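Local coordinates for DNA polymerase sliding clamp (Archaeoglobus fulgidus, PDB 1RWZ), which probably encircles DNA as a homotrimeric ring, a moving platform that tethers DNA polymerase and other proteins to the template during replication, at residues Leu223-Val228 with Val234-Ala239; Asp146-Gln151 with Asp170-His175; Glu9-Val14 with Val87-Glu92; Ile131-Gly136 with Glu159-Glu164. All coordinates share one frame; numbering follows the deposited sequence.

In the fold
Contacts 1, 3 and 4 are buried, whereas contact 2 is only partly so and lies at the boundary with a second subunit. Contact 1 pairs neighbouring strands close to the centre of the folded chain and rests on backbone hydrogen bonds. Contact 4 reaches the same nine-stranded sheet through strand 129-134 and joins it, by apolar side chains, to the four-stranded sheet. Contact 2 uses that smaller sheet too: its strand 170-176 neighbours strand 160-166 of contact 4. There water bridges and charge join a smaller apolar contact. Contact 3, in the N-terminal domain, sets a helix on a strand by hydrocarbon alone; its helix also touches contact 1 at Leu227 and Val228.

Contact 1: Leu223-Val228 with Val234-Ala239; sequences LVFELV and VEYILA
Leu223 pairs with Tyr236, and Phe225 with Val234, in the antiparallel hairpin of strands 221-227 and 232-238. Leu223 N donates to Tyr236 O at 2.8 Å, and Tyr236 N to Leu223 O at 3.0 Å. Phe225 N likewise reaches Val234 O at 2.9 Å, and Val234 N returns an almost straight bond to Phe225 O (2.8 Å, N-H...O 171°). Between them, the non-hydrogen-bonded pair Val224 and Glu235 adds a CH...O contact from Glu235 CA to Leu223 O (3.3 Å).

Phe225, its CG anti to the carbonyl carbon (chi1 -66°), brings CE1 to 4.0 Å from Tyr236 CD1, and the edge of its ring meets Val234 O. Leu227 CD1 reaches Val234 CG2 at 3.8 Å, a methyl of the gamma-branched leucine against one of the beta-branched valine. On the other face, the extended stem of Glu235 passes at a slant over Val224 CG2, while its carboxylate forms a salt bridge with Arg222.

Helix 195-201 packs on Leu223, and its Phe201 stacks on Tyr236, whose hydroxyl bonds to Ala17 O. Strand 210-215 flanks 221-227; strand 45-52, of the N-terminal domain, flanks 232-238, so this hairpin of the C-terminal domain continues one antiparallel sheet across both domains.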
loop_
_atom_site.group_PDB
_atom_site.type_symbol
_atom_site.label_atom_id
_atom_site.label_comp_id
_atom_site.label_asym_id
_atom_site.label_seq_id
_atom_site.Cartn_x
_atom_site.Cartn_y
_atom_site.Cartn_z
ATOM N N LEU A 223 -19.025 5.599 22.947
ATOM C CA LEU A 223 -18.617 4.495 22.086
ATOM C C LEU A 223 -17.529 3.737 22.829
ATOM O O LEU A 223 -16.374 4.153 22.854
ATOM C CB LEU A 223 -18.080 5.039 20.759
ATOM C CG LEU A 223 -19.099 5.880 19.979
ATOM C CD1 LEU A 223 -18.417 6.556 18.799
ATOM C CD2 LEU A 223 -20.247 5.000 19.506
ATOM N N VAL A 224 -17.907 2.627 23.450
ATOM C CA VAL A 224 -16.953 1.845 24.210
ATOM C C VAL A 224 -16.398 0.705 23.370
ATOM O O VAL A 224 -17.081 -0.293 23.125
ATOM C CB VAL A 224 -17.606 1.273 25.485
ATOM C CG1 VAL A 224 -16.554 0.609 26.368
ATOM C CG2 VAL A 224 -18.305 2.395 26.252
ATOM N N PHE A 225 -15.160 0.873 22.920
ATOM C CA PHE A 225 -14.488 -0.143 22.121
ATOM C C PHE A 225 -13.636 -1.033 23.030
ATOM O O PHE A 225 -12.992 -0.549 23.963
ATOM C CB PHE A 225 -13.539 0.490 21.091
ATOM C CG PHE A 225 -14.219 1.294 20.024
ATOM C CD1 PHE A 225 -14.500 2.646 20.222
ATOM C CD2 PHE A 225 -14.541 0.715 18.802
ATOM C CE1 PHE A 225 -15.085 3.406 19.214
ATOM C CE2 PHE A 225 -15.127 1.465 17.787
ATOM C CZ PHE A 225 -15.399 2.820 17.994
ATOM N N GLU A 226 -13.647 -2.335 22.757
ATOM C CA GLU A 226 -12.815 -3.284 23.493
ATOM C C GLU A 226 -11.873 -3.769 22.402
ATOM O O GLU A 226 -12.288 -4.429 21.447
ATOM C CB GLU A 226 -13.671 -4.401 24.095
ATOM C CG GLU A 226 -14.596 -3.840 25.168
ATOM C CD GLU A 226 -15.437 -4.885 25.864
ATOM O OE1 GLU A 226 -14.898 -5.627 26.709
ATOM O OE2 GLU A 226 -16.642 -4.956 25.561
ATOM N N LEU A 227 -10.605 -3.403 22.543
ATOM C CA LEU A 227 -9.592 -3.684 21.528
ATOM C C LEU A 227 -8.442 -4.596 21.928
ATOM O O LEU A 227 -8.229 -4.878 23.101
ATOM C CB LEU A 227 -8.990 -2.355 21.062
ATOM C CG LEU A 227 -9.986 -1.236 20.741
ATOM C CD1 LEU A 227 -9.231 0.076 20.486
ATOM C CD2 LEU A 227 -10.808 -1.628 19.531
ATOM N N VAL A 228 -7.685 -5.017 20.915
ATOM C CA VAL A 228 -6.514 -5.871 21.091
ATOM C C VAL A 228 -6.832 -7.146 21.866
ATOM O O VAL A 228 -6.294 -7.390 22.947
ATOM C CB VAL A 228 -5.378 -5.098 21.805
ATOM C CG1 VAL A 228 -4.066 -5.873 21.701
ATOM C CG2 VAL A 228 -5.219 -3.714 21.170
ATOM N N VAL A 234 -11.301 1.288 25.249
ATOM C CA VAL A 234 -11.085 2.633 24.747
ATOM C C VAL A 234 -12.455 3.217 24.465
ATOM O O VAL A 234 -13.142 2.803 23.532
ATOM C CB VAL A 234 -10.242 2.626 23.453
ATOM C CG1 VAL A 234 -10.128 4.037 22.890
ATOM C CG2 VAL A 234 -8.856 2.061 23.752
ATOM N N GLU A 235 -12.856 4.164 25.301
ATOM C CA GLU A 235 -14.145 4.808 25.142
ATOM C C GLU A 235 -13.975 6.213 24.598
ATOM O O GLU A 235 -13.155 6.989 25.100
ATOM C CB GLU A 235 -14.883 4.882 26.483
ATOM C CG GLU A 235 -16.162 5.725 26.413
ATOM C CD GLU A 235 -16.941 5.760 27.718
ATOM O OE1 GLU A 235 -17.896 6.559 27.814
ATOM O OE2 GLU A 235 -16.611 4.994 28.645
ATOM N N TYR A 236 -14.733 6.516 23.552
ATOM C CA TYR A 236 -14.734 7.842 22.955
ATOM C C TYR A 236 -16.122 8.408 23.224
ATOM O O TYR A 236 -17.125 7.695 23.121
ATOM C CB TYR A 236 -14.506 7.781 21.442
ATOM C CG TYR A 236 -13.066 7.596 21.009
ATOM C CD1 TYR A 236 -12.668 6.453 20.307
ATOM C CD2 TYR A 236 -12.113 8.584 21.253
ATOM C CE1 TYR A 236 -11.356 6.307 19.855
ATOM C CE2 TYR A 236 -10.801 8.450 20.807
ATOM C CZ TYR A 236 -10.429 7.315 20.106
ATOM O OH TYR A 236 -9.140 7.202 19.633
ATOM N N ILE A 237 -16.178 9.681 23.592
ATOM C CA ILE A 237 -17.450 10.345 23.844
ATOM C C ILE A 237 -17.464 11.519 22.878
ATOM O O ILE A 237 -16.492 12.272 22.796
ATOM C CB ILE A 237 -17.551 10.848 25.299
ATOM C CG1 ILE A 237 -17.435 9.658 26.256
ATOM C CG2 ILE A 237 -18.888 11.568 25.509
ATOM C CD1 ILE A 237 -17.412 10.027 27.724
ATOM N N LEU A 238 -18.558 11.657 22.140
ATOM C CA LEU A 238 -18.676 12.708 21.140
ATOM C C LEU A 238 -19.894 13.588 21.367
ATOM O O LEU A 238 -21.015 13.089 21.484
ATOM C CB LEU A 238 -18.755 12.075 19.745
ATOM C CG LEU A 238 -18.944 12.989 18.533
ATOM C CD1 LEU A 238 -17.795 13.987 18.463
ATOM C CD2 LEU A 238 -19.004 12.153 17.259
ATOM N N ALA A 239 -19.663 14.900 21.424
ATOM C CA ALA A 239 -20.744 15.871 21.619
ATOM C C ALA A 239 -21.712 15.808 20.440
ATOM O O ALA A 239 -21.311 15.560 19.300
ATOM C CB ALA A 239 -20.158 17.288 21.751
#

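Contact 2: Asp146-Gln151 with Asp170-His175; sequences DKISDQ and DSIVFH
Asp170 OD2, beside the end of Ile148, is gripped by three groups: a water molecule, the hydroxyl of Tyr106 of the second subunit, and Arg73 of that subunit through a salt bridge. The water gives one hydrogen to Asp170 OD2, 2.7 Å from the water oxygen, and the other to Lys147 O at 3.0 Å. A second water does the same for the other oxygen, donating to Asp170 OD1 at 2.9 Å and to Ile148 O at 2.6 Å. The carboxylate is thus tied to two successive carbonyls of the loop without touching either, and both of its oxygens are engaged.

Ile148 approaches from the opposite direction. Its doubly bent chain (chi1 -64°, chi2 -59°) sets CD1 against the carboxylate, 3.3 Å from Asp170 CG and about as far from both oxygens, which is tight for a methyl group. Further back along the side chain, Ile148 CG1 lies 3.9 Å from Ile172 CG2, so isoleucine serves both the polar and the apolar neighbour. Next in the loop, Ser149 OG accepts from Gln151 N at 3.1 Å, an ST turn just before strand 151-157.

Strand 170-176 pairs antiparallel with a strand of the second subunit, carrying the sheet across the interface. An arginine and several donors around one acid probably keep Asp170 ionised, so that a single carboxylate helps to couple loop, strand and neighbouring subunit.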
loop_
_atom_site.group_PDB
_atom_site.type_symbol
_atom_site.label_atom_id
_atom_site.label_comp_id
_atom_site.label_asym_id
_atom_site.label_seq_id
_atom_site.Cartn_x
_atom_site.Cartn_y
_atom_site.Cartn_z
ATOM N N ASP A 146 -19.881 8.429 5.378
ATOM C CA ASP A 146 -18.894 9.458 5.068
ATOM C C ASP A 146 -18.880 9.851 3.590
ATOM O O ASP A 146 -18.445 10.948 3.236
ATOM C CB ASP A 146 -17.505 8.980 5.497
ATOM C CG ASP A 146 -16.410 9.976 5.161
ATOM O OD1 ASP A 146 -16.516 11.151 5.572
ATOM O OD2 ASP A 146 -15.435 9.575 4.492
ATOM N N LYS A 147 -19.348 8.962 2.726
ATOM C CA LYS A 147 -19.377 9.258 1.300
ATOM C C LYS A 147 -20.598 10.091 0.928
ATOM O O LYS A 147 -20.642 10.697 -0.143
ATOM C CB LYS A 147 -19.373 7.961 0.493
ATOM C CG LYS A 147 -18.030 7.249 0.511
ATOM C CD LYS A 147 -18.070 5.959 -0.278
ATOM C CE LYS A 147 -16.676 5.364 -0.398
ATOM N NZ LYS A 147 -16.049 5.177 0.937
ATOM N N ILE A 148 -21.576 10.130 1.827
ATOM C CA ILE A 148 -22.819 10.859 1.596
ATOM C C ILE A 148 -22.914 12.213 2.296
ATOM O O ILE A 148 -23.372 13.196 1.707
ATOM C CB ILE A 148 -24.035 10.006 2.046
ATOM C CG1 ILE A 148 -24.134 8.745 1.189
ATOM C CG2 ILE A 148 -25.316 10.818 1.960
ATOM C CD1 ILE A 148 -24.297 9.025 -0.288
ATOM N N SER A 149 -22.480 12.266 3.549
ATOM C CA SER A 149 -22.581 13.497 4.319
ATOM C C SER A 149 -21.480 13.630 5.358
ATOM O O SER A 149 -20.673 12.720 5.545
ATOM C CB SER A 149 -23.951 13.535 5.009
ATOM O OG SER A 149 -24.115 14.700 5.795
ATOM N N ASP A 150 -21.440 14.778 6.025
ATOM C CA ASP A 150 -20.449 15.001 7.064
ATOM C C ASP A 150 -21.131 14.877 8.427
ATOM O O ASP A 150 -20.520 15.101 9.469
ATOM C CB ASP A 150 -19.790 16.375 6.887
ATOM C CG ASP A 150 -20.766 17.520 7.034
ATOM O OD1 ASP A 150 -21.957 17.346 6.705
ATOM O OD2 ASP A 150 -20.330 18.611 7.464
ATOM N N GLN A 151 -22.408 14.501 8.400
ATOM C CA GLN A 151 -23.203 14.311 9.613
ATOM C C GLN A 151 -24.064 13.064 9.488
ATOM O O GLN A 151 -24.536 12.736 8.404
ATOM C CB GLN A 151 -24.131 15.498 9.845
ATOM C CG GLN A 151 -23.427 16.802 10.064
ATOM C CD GLN A 151 -24.397 17.960 10.157
ATOM O OE1 GLN A 151 -24.046 19.035 10.624
ATOM N NE2 GLN A 151 -25.627 17.744 9.703
ATOM N N ASP A 170 -28.731 11.986 -2.677
ATOM C CA ASP A 170 -28.652 10.599 -2.238
ATOM C C ASP A 170 -28.702 10.469 -0.722
ATOM O O ASP A 170 -28.634 11.463 0.007
ATOM C CB ASP A 170 -27.398 9.901 -2.796
ATOM C CG ASP A 170 -26.114 10.672 -2.544
ATOM O OD1 ASP A 170 -26.074 11.520 -1.626
ATOM O OD2 ASP A 170 -25.126 10.409 -3.264
ATOM N N SER A 171 -28.846 9.238 -0.252
ATOM C CA SER A 171 -28.913 8.982 1.178
ATOM C C SER A 171 -28.483 7.557 1.456
ATOM O O SER A 171 -28.434 6.715 0.555
ATOM C CB SER A 171 -30.337 9.186 1.689
ATOM O OG SER A 171 -31.227 8.258 1.089
ATOM N N ILE A 172 -28.182 7.283 2.716
ATOM C CA ILE A 172 -27.759 5.949 3.091
ATOM C C ILE A 172 -28.274 5.618 4.479
ATOM O O ILE A 172 -28.291 6.469 5.373
ATOM C CB ILE A 172 -26.222 5.838 3.037
ATOM C CG1 ILE A 172 -25.800 4.374 3.111
ATOM C CG2 ILE A 172 -25.591 6.627 4.178
ATOM C CD1 ILE A 172 -24.377 4.146 2.640
ATOM N N VAL A 173 -28.730 4.382 4.646
ATOM C CA VAL A 173 -29.244 3.928 5.926
ATOM C C VAL A 173 -28.633 2.580 6.268
ATOM O O VAL A 173 -28.695 1.643 5.470
ATOM C CB VAL A 173 -30.779 3.758 5.905
ATOM C CG1 VAL A 173 -31.257 3.158 7.227
ATOM C CG2 VAL A 173 -31.454 5.100 5.655
ATOM N N PHE A 174 -28.016 2.511 7.442
ATOM C CA PHE A 174 -27.426 1.282 7.955
ATOM C C PHE A 174 -28.430 0.876 9.023
ATOM O O PHE A 174 -28.815 1.697 9.854
ATOM C CB PHE A 174 -26.067 1.561 8.601
ATOM C CG PHE A 174 -25.587 0.457 9.504
ATOM C CD1 PHE A 174 -24.963 -0.672 8.981
ATOM C CD2 PHE A 174 -25.785 0.537 10.879
ATOM C CE1 PHE A 174 -24.541 -1.706 9.820
ATOM C CE2 PHE A 174 -25.370 -0.492 11.728
ATOM C CZ PHE A 174 -24.747 -1.614 11.194
ATOM N N HIS A 175 -28.875 -0.375 9.003
ATOM C CA HIS A 175 -29.852 -0.808 9.984
ATOM C C HIS A 175 -29.655 -2.253 10.403
ATOM O O HIS A 175 -29.458 -3.136 9.565
ATOM C CB HIS A 175 -31.267 -0.636 9.425
ATOM C CG HIS A 175 -32.343 -1.166 10.320
ATOM N ND1 HIS A 175 -33.488 -1.759 9.834
ATOM C CD2 HIS A 175 -32.455 -1.185 11.669
ATOM C CE1 HIS A 175 -34.258 -2.121 10.845
ATOM N NE2 HIS A 175 -33.653 -1.784 11.970
HETATM O O HOH W 1 -22.566 10.395 -2.443
HETATM O O HOH W 2 -24.043 13.366 -0.850
#

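Contact 3: Glu9-Val14 with Val87-Glu92; sequences ELLKTV and VELIVE
Leu11 is the residue through which helix 8-19 meets strand 86-91, and it does so with one methyl. Its CD2 lies 3.8 Å from Val87 CG1 and 4.2 Å from Leu89 CD2, touching two side chains, two residues apart, on the same face of the strand. The leucine crosses Val87 at about a right angle and Leu89 at a slant. With CG anti to the backbone N (chi1 179°), Leu11 stretches away from the helix and bridges a CA-CA separation of 7.8 Å to Val87. Val87 uses its own anti methyl, CG1, whereas Leu89 reaches with the far end of a longer chain.

Val87 and Leu89 point toward the helix, and Glu88 between them points away, as the pleat of a strand requires. Main-chain hydrogen bonds of Val87 to Met6 and of Leu89 to Val4 hold the strand beside 2-7, and Met6 also touches both leucines. On the other flank, Val99 packs against Val87 and Leu89.

The helix is held by its own backbone, with Thr13 N hydrogen-bonded to Glu9 O at 2.9 Å and Val14 N to Leu10 O at 3.2 Å. Leu10 and Val14 turn to strand 45-52, so the one helix rests on two sheets. Glu9 points away from the strand, and Lys12 NZ is held by Ser78 O and Ile81 O.

A helix packed on a sheet is the building unit of sliding clamps, whose helices line the central channel with the sheets outside. Only hydrocarbon meets hydrocarbon here, so the contact depends on the fit of shapes and the exclusion of water, and gains no direction from polar bonds.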
loop_
_atom_site.group_PDB
_atom_site.type_symbol
_atom_site.label_atom_id
_atom_site.label_comp_id
_atom_site.label_asym_id
_atom_site.label_seq_id
_atom_site.Cartn_x
_atom_site.Cartn_y
_atom_site.Cartn_z
ATOM N N GLU A 9 1.181 -4.521 20.069
ATOM C CA GLU A 9 -0.111 -4.095 19.547
ATOM C C GLU A 9 -0.895 -3.324 20.603
ATOM O O GLU A 9 -1.570 -2.340 20.290
ATOM C CB GLU A 9 -0.925 -5.303 19.068
ATOM C CG GLU A 9 -2.302 -4.938 18.521
ATOM C CD GLU A 9 -3.100 -6.146 18.057
ATOM O OE1 GLU A 9 -2.901 -7.247 18.615
ATOM O OE2 GLU A 9 -3.944 -5.988 17.147
ATOM N N LEU A 10 -0.807 -3.758 21.855
ATOM C CA LEU A 10 -1.535 -3.069 22.916
ATOM C C LEU A 10 -1.027 -1.639 23.064
ATOM O O LEU A 10 -1.815 -0.691 23.123
ATOM C CB LEU A 10 -1.388 -3.823 24.239
ATOM C CG LEU A 10 -2.144 -3.288 25.461
ATOM C CD1 LEU A 10 -3.624 -3.077 25.128
ATOM C CD2 LEU A 10 -1.988 -4.280 26.603
ATOM N N LEU A 11 0.288 -1.468 23.104
ATOM C CA LEU A 11 0.843 -0.123 23.247
ATOM C C LEU A 11 0.541 0.748 22.023
ATOM O O LEU A 11 0.141 1.908 22.155
ATOM C CB LEU A 11 2.358 -0.192 23.472
ATOM C CG LEU A 11 3.090 1.152 23.621
ATOM C CD1 LEU A 11 2.437 1.992 24.704
ATOM C CD2 LEU A 11 4.543 0.904 23.967
ATOM N N LYS A 12 0.721 0.185 20.835
ATOM C CA LYS A 12 0.489 0.930 19.597
ATOM C C LYS A 12 -0.955 1.400 19.454
ATOM O O LYS A 12 -1.220 2.553 19.092
ATOM C CB LYS A 12 0.878 0.065 18.390
ATOM C CG LYS A 12 2.375 -0.265 18.328
ATOM C CD LYS A 12 2.689 -1.407 17.354
ATOM C CE LYS A 12 2.450 -1.030 15.895
ATOM N NZ LYS A 12 3.451 -0.046 15.391
ATOM N N THR A 13 -1.891 0.508 19.751
ATOM C CA THR A 13 -3.304 0.834 19.625
ATOM C C THR A 13 -3.787 1.880 20.622
ATOM O O THR A 13 -4.501 2.813 20.242
ATOM C CB THR A 13 -4.162 -0.445 19.739
ATOM O OG1 THR A 13 -3.899 -1.279 18.605
ATOM C CG2 THR A 13 -5.648 -0.104 19.768
ATOM N N VAL A 14 -3.395 1.746 21.884
ATOM C CA VAL A 14 -3.817 2.703 22.900
ATOM C C VAL A 14 -3.142 4.059 22.683
ATOM O O VAL A 14 -3.738 5.111 22.923
ATOM C CB VAL A 14 -3.507 2.175 24.313
ATOM C CG1 VAL A 14 -3.782 3.245 25.347
ATOM C CG2 VAL A 14 -4.379 0.947 24.598
ATOM N N VAL A 87 6.800 -5.266 24.726
ATOM C CA VAL A 87 7.394 -3.997 25.116
ATOM C C VAL A 87 7.378 -3.813 26.622
ATOM O O VAL A 87 6.370 -4.075 27.276
ATOM C CB VAL A 87 6.632 -2.813 24.486
ATOM C CG1 VAL A 87 7.396 -1.515 24.736
ATOM C CG2 VAL A 87 6.428 -3.053 23.002
ATOM N N GLU A 88 8.501 -3.363 27.170
ATOM C CA GLU A 88 8.596 -3.119 28.602
ATOM C C GLU A 88 8.678 -1.612 28.832
ATOM O O GLU A 88 9.427 -0.910 28.149
ATOM C CB GLU A 88 9.833 -3.813 29.189
ATOM C CG GLU A 88 10.035 -3.586 30.689
ATOM C CD GLU A 88 11.153 -4.437 31.273
ATOM O OE1 GLU A 88 12.078 -4.801 30.520
ATOM O OE2 GLU A 88 11.116 -4.735 32.486
ATOM N N LEU A 89 7.879 -1.116 29.770
ATOM C CA LEU A 89 7.882 0.303 30.104
ATOM C C LEU A 89 8.422 0.407 31.515
ATOM O O LEU A 89 7.966 -0.301 32.413
ATOM C CB LEU A 89 6.466 0.885 30.059
ATOM C CG LEU A 89 5.701 0.791 28.739
ATOM C CD1 LEU A 89 4.325 1.429 28.909
ATOM C CD2 LEU A 89 6.481 1.486 27.633
ATOM N N ILE A 90 9.399 1.284 31.712
ATOM C CA ILE A 90 9.992 1.455 33.027
ATOM C C ILE A 90 10.112 2.922 33.412
ATOM O O ILE A 90 10.513 3.755 32.601
ATOM C CB ILE A 90 11.413 0.846 33.090
ATOM C CG1 ILE A 90 11.369 -0.651 32.768
ATOM C CG2 ILE A 90 12.011 1.069 34.474
ATOM C CD1 ILE A 90 12.749 -1.282 32.667
ATOM N N VAL A 91 9.743 3.227 34.652
ATOM C CA VAL A 91 9.865 4.578 35.188
ATOM C C VAL A 91 10.508 4.380 36.550
ATOM O O VAL A 91 9.857 3.939 37.497
ATOM C CB VAL A 91 8.501 5.274 35.363
ATOM C CG1 VAL A 91 8.705 6.669 35.951
ATOM C CG2 VAL A 91 7.793 5.375 34.022
ATOM N N GLU A 92 11.800 4.682 36.632
ATOM C CA GLU A 92 12.555 4.513 37.870
ATOM C C GLU A 92 12.502 5.743 38.767
ATOM O O GLU A 92 12.588 5.629 39.988
ATOM C CB GLU A 92 14.009 4.175 37.544
ATOM C CG GLU A 92 14.156 3.047 36.545
ATOM C CD GLU A 92 15.601 2.690 36.277
ATOM O OE1 GLU A 92 16.378 3.594 35.900
ATOM O OE2 GLU A 92 15.957 1.504 36.441
#

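Contact 4: Ile131-Gly136 with Glu159-Glu164; sequences IVMDAG and EGFRIE
A Met-aromatic contact and an isoleucine packed against the same ring join two sheets of the C-terminal domain: Met133 and Ile131 of strand 129-134 both meet Phe161 of strand 160-166. Met133 SD stands 4.3 Å from Phe161 CE2 and 5.4 Å from the ring centroid, oblique to the ring at 67° from its normal. The Ile131 and Phe161 side chains cross at about a right angle, with the isoleucine against the CB end of the ring. Ile131 CD1 touches Phe161 CD1 at 3.9 Å, while Ile131 CG2 lies 4.0 Å from Phe161 CD2, so the two branches span both ortho carbons. Its chi2 is 103°, away from the staggered positions, which may mean a little strain. A broad ring suits this place because it offers surface to a branched chain and a polarisable sulfur at once.

Just beyond, Asp134 caps helix 135-146: its OD2 accepts weakly from Gly136 N at 2.8 Å and also from Glu137 N, while OD1 takes Gly208 N.

Ile131 and Phe161 both touch Ile213 of strand 210-215, a neighbour of 129-134. Met133 reaches Phe174 of strand 170-176 and Phe138 of helix 135-146, so this core lies where two sheets and a helix converge.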
loop_
_atom_site.group_PDB
_atom_site.type_symbol
_atom_site.label_atom_id
_atom_site.label_comp_id
_atom_site.label_asym_id
_atom_site.label_seq_id
_atom_site.Cartn_x
_atom_site.Cartn_y
_atom_site.Cartn_z
ATOM N N ILE A 131 -26.433 -0.507 22.638
ATOM C CA ILE A 131 -26.284 -1.332 21.449
ATOM C C ILE A 131 -24.896 -1.958 21.421
ATOM O O ILE A 131 -23.897 -1.249 21.516
ATOM C CB ILE A 131 -26.455 -0.473 20.163
ATOM C CG1 ILE A 131 -27.776 0.300 20.211
ATOM C CG2 ILE A 131 -26.418 -1.357 18.931
ATOM C CD1 ILE A 131 -27.614 1.774 20.555
ATOM N N VAL A 132 -24.833 -3.282 21.295
ATOM C CA VAL A 132 -23.549 -3.976 21.238
ATOM C C VAL A 132 -23.426 -4.640 19.870
ATOM O O VAL A 132 -24.312 -5.388 19.447
ATOM C CB VAL A 132 -23.425 -5.041 22.354
ATOM C CG1 VAL A 132 -22.045 -5.704 22.295
ATOM C CG2 VAL A 132 -23.624 -4.388 23.714
ATOM N N MET A 133 -22.330 -4.348 19.175
ATOM C CA MET A 133 -22.102 -4.882 17.837
ATOM C C MET A 133 -20.618 -5.032 17.553
ATOM O O MET A 133 -19.775 -4.735 18.399
ATOM C CB MET A 133 -22.716 -3.939 16.793
ATOM C CG MET A 133 -22.107 -2.536 16.804
ATOM S SD MET A 133 -22.934 -1.378 15.678
ATOM C CE MET A 133 -22.548 -2.133 14.123
ATOM N N ASP A 134 -20.304 -5.502 16.352
ATOM C CA ASP A 134 -18.917 -5.658 15.941
ATOM C C ASP A 134 -18.408 -4.284 15.516
ATOM O O ASP A 134 -19.071 -3.591 14.749
ATOM C CB ASP A 134 -18.823 -6.612 14.756
ATOM C CG ASP A 134 -17.397 -6.821 14.301
ATOM O OD1 ASP A 134 -16.693 -7.645 14.917
ATOM O OD2 ASP A 134 -16.978 -6.146 13.338
ATOM N N ALA A 135 -17.237 -3.896 16.011
ATOM C CA ALA A 135 -16.658 -2.593 15.688
ATOM C C ALA A 135 -16.346 -2.448 14.200
ATOM O O ALA A 135 -16.418 -1.347 13.650
ATOM C CB ALA A 135 -15.399 -2.365 16.511
ATOM N N GLY A 136 -16.001 -3.560 13.554
ATOM C CA GLY A 136 -15.691 -3.518 12.135
ATOM C C GLY A 136 -16.912 -3.182 11.303
ATOM O O GLY A 136 -16.821 -2.462 10.303
ATOM N N GLU A 159 -37.382 -1.460 17.143
ATOM C CA GLU A 159 -37.112 -2.106 15.856
ATOM C C GLU A 159 -35.631 -2.234 15.494
ATOM O O GLU A 159 -35.295 -2.738 14.419
ATOM C CB GLU A 159 -37.832 -1.367 14.723
ATOM C CG GLU A 159 -39.338 -1.549 14.701
ATOM C CD GLU A 159 -39.975 -0.899 13.486
ATOM O OE1 GLU A 159 -39.569 -1.236 12.351
ATOM O OE2 GLU A 159 -40.881 -0.055 13.663
ATOM N N GLY A 160 -34.745 -1.775 16.371
ATOM C CA GLY A 160 -33.329 -1.892 16.072
ATOM C C GLY A 160 -32.520 -0.609 16.112
ATOM O O GLY A 160 -32.958 0.407 16.653
ATOM N N PHE A 161 -31.331 -0.669 15.520
ATOM C CA PHE A 161 -30.405 0.457 15.484
ATOM C C PHE A 161 -30.117 0.901 14.056
ATOM O O PHE A 161 -29.805 0.080 13.189
ATOM C CB PHE A 161 -29.101 0.052 16.176
ATOM C CG PHE A 161 -28.037 1.108 16.145
ATOM C CD1 PHE A 161 -28.261 2.364 16.709
ATOM C CD2 PHE A 161 -26.800 0.841 15.569
ATOM C CE1 PHE A 161 -27.264 3.333 16.698
ATOM C CE2 PHE A 161 -25.798 1.803 15.553
ATOM C CZ PHE A 161 -26.031 3.054 16.119
ATOM N N ARG A 162 -30.216 2.205 13.813
ATOM C CA ARG A 162 -29.960 2.739 12.482
ATOM C C ARG A 162 -28.974 3.896 12.510
ATOM O O ARG A 162 -28.901 4.638 13.487
ATOM C CB ARG A 162 -31.259 3.238 11.839
ATOM C CG ARG A 162 -32.376 2.221 11.753
ATOM C CD ARG A 162 -33.475 2.714 10.819
ATOM N NE ARG A 162 -34.656 1.853 10.847
ATOM C CZ ARG A 162 -35.606 1.919 11.776
ATOM N NH1 ARG A 162 -35.518 2.811 12.755
ATOM N NH2 ARG A 162 -36.641 1.088 11.731
ATOM N N ILE A 163 -28.209 4.016 11.432
ATOM C CA ILE A 163 -27.257 5.105 11.244
ATOM C C ILE A 163 -27.674 5.647 9.880
ATOM O O ILE A 163 -27.633 4.922 8.883
ATOM C CB ILE A 163 -25.797 4.612 11.181
ATOM C CG1 ILE A 163 -25.364 4.072 12.550
ATOM C CG2 ILE A 163 -24.875 5.768 10.773
ATOM C CD1 ILE A 163 -23.954 3.504 12.567
ATOM N N GLU A 164 -28.094 6.908 9.837
ATOM C CA GLU A 164 -28.564 7.496 8.588
ATOM C C GLU A 164 -27.814 8.754 8.179
ATOM O O GLU A 164 -27.442 9.572 9.019
ATOM C CB GLU A 164 -30.054 7.830 8.707
ATOM C CG GLU A 164 -30.860 6.783 9.459
ATOM C CD GLU A 164 -32.323 7.156 9.613
ATOM O OE1 GLU A 164 -32.618 8.340 9.893
ATOM O OE2 GLU A 164 -33.181 6.260 9.471
#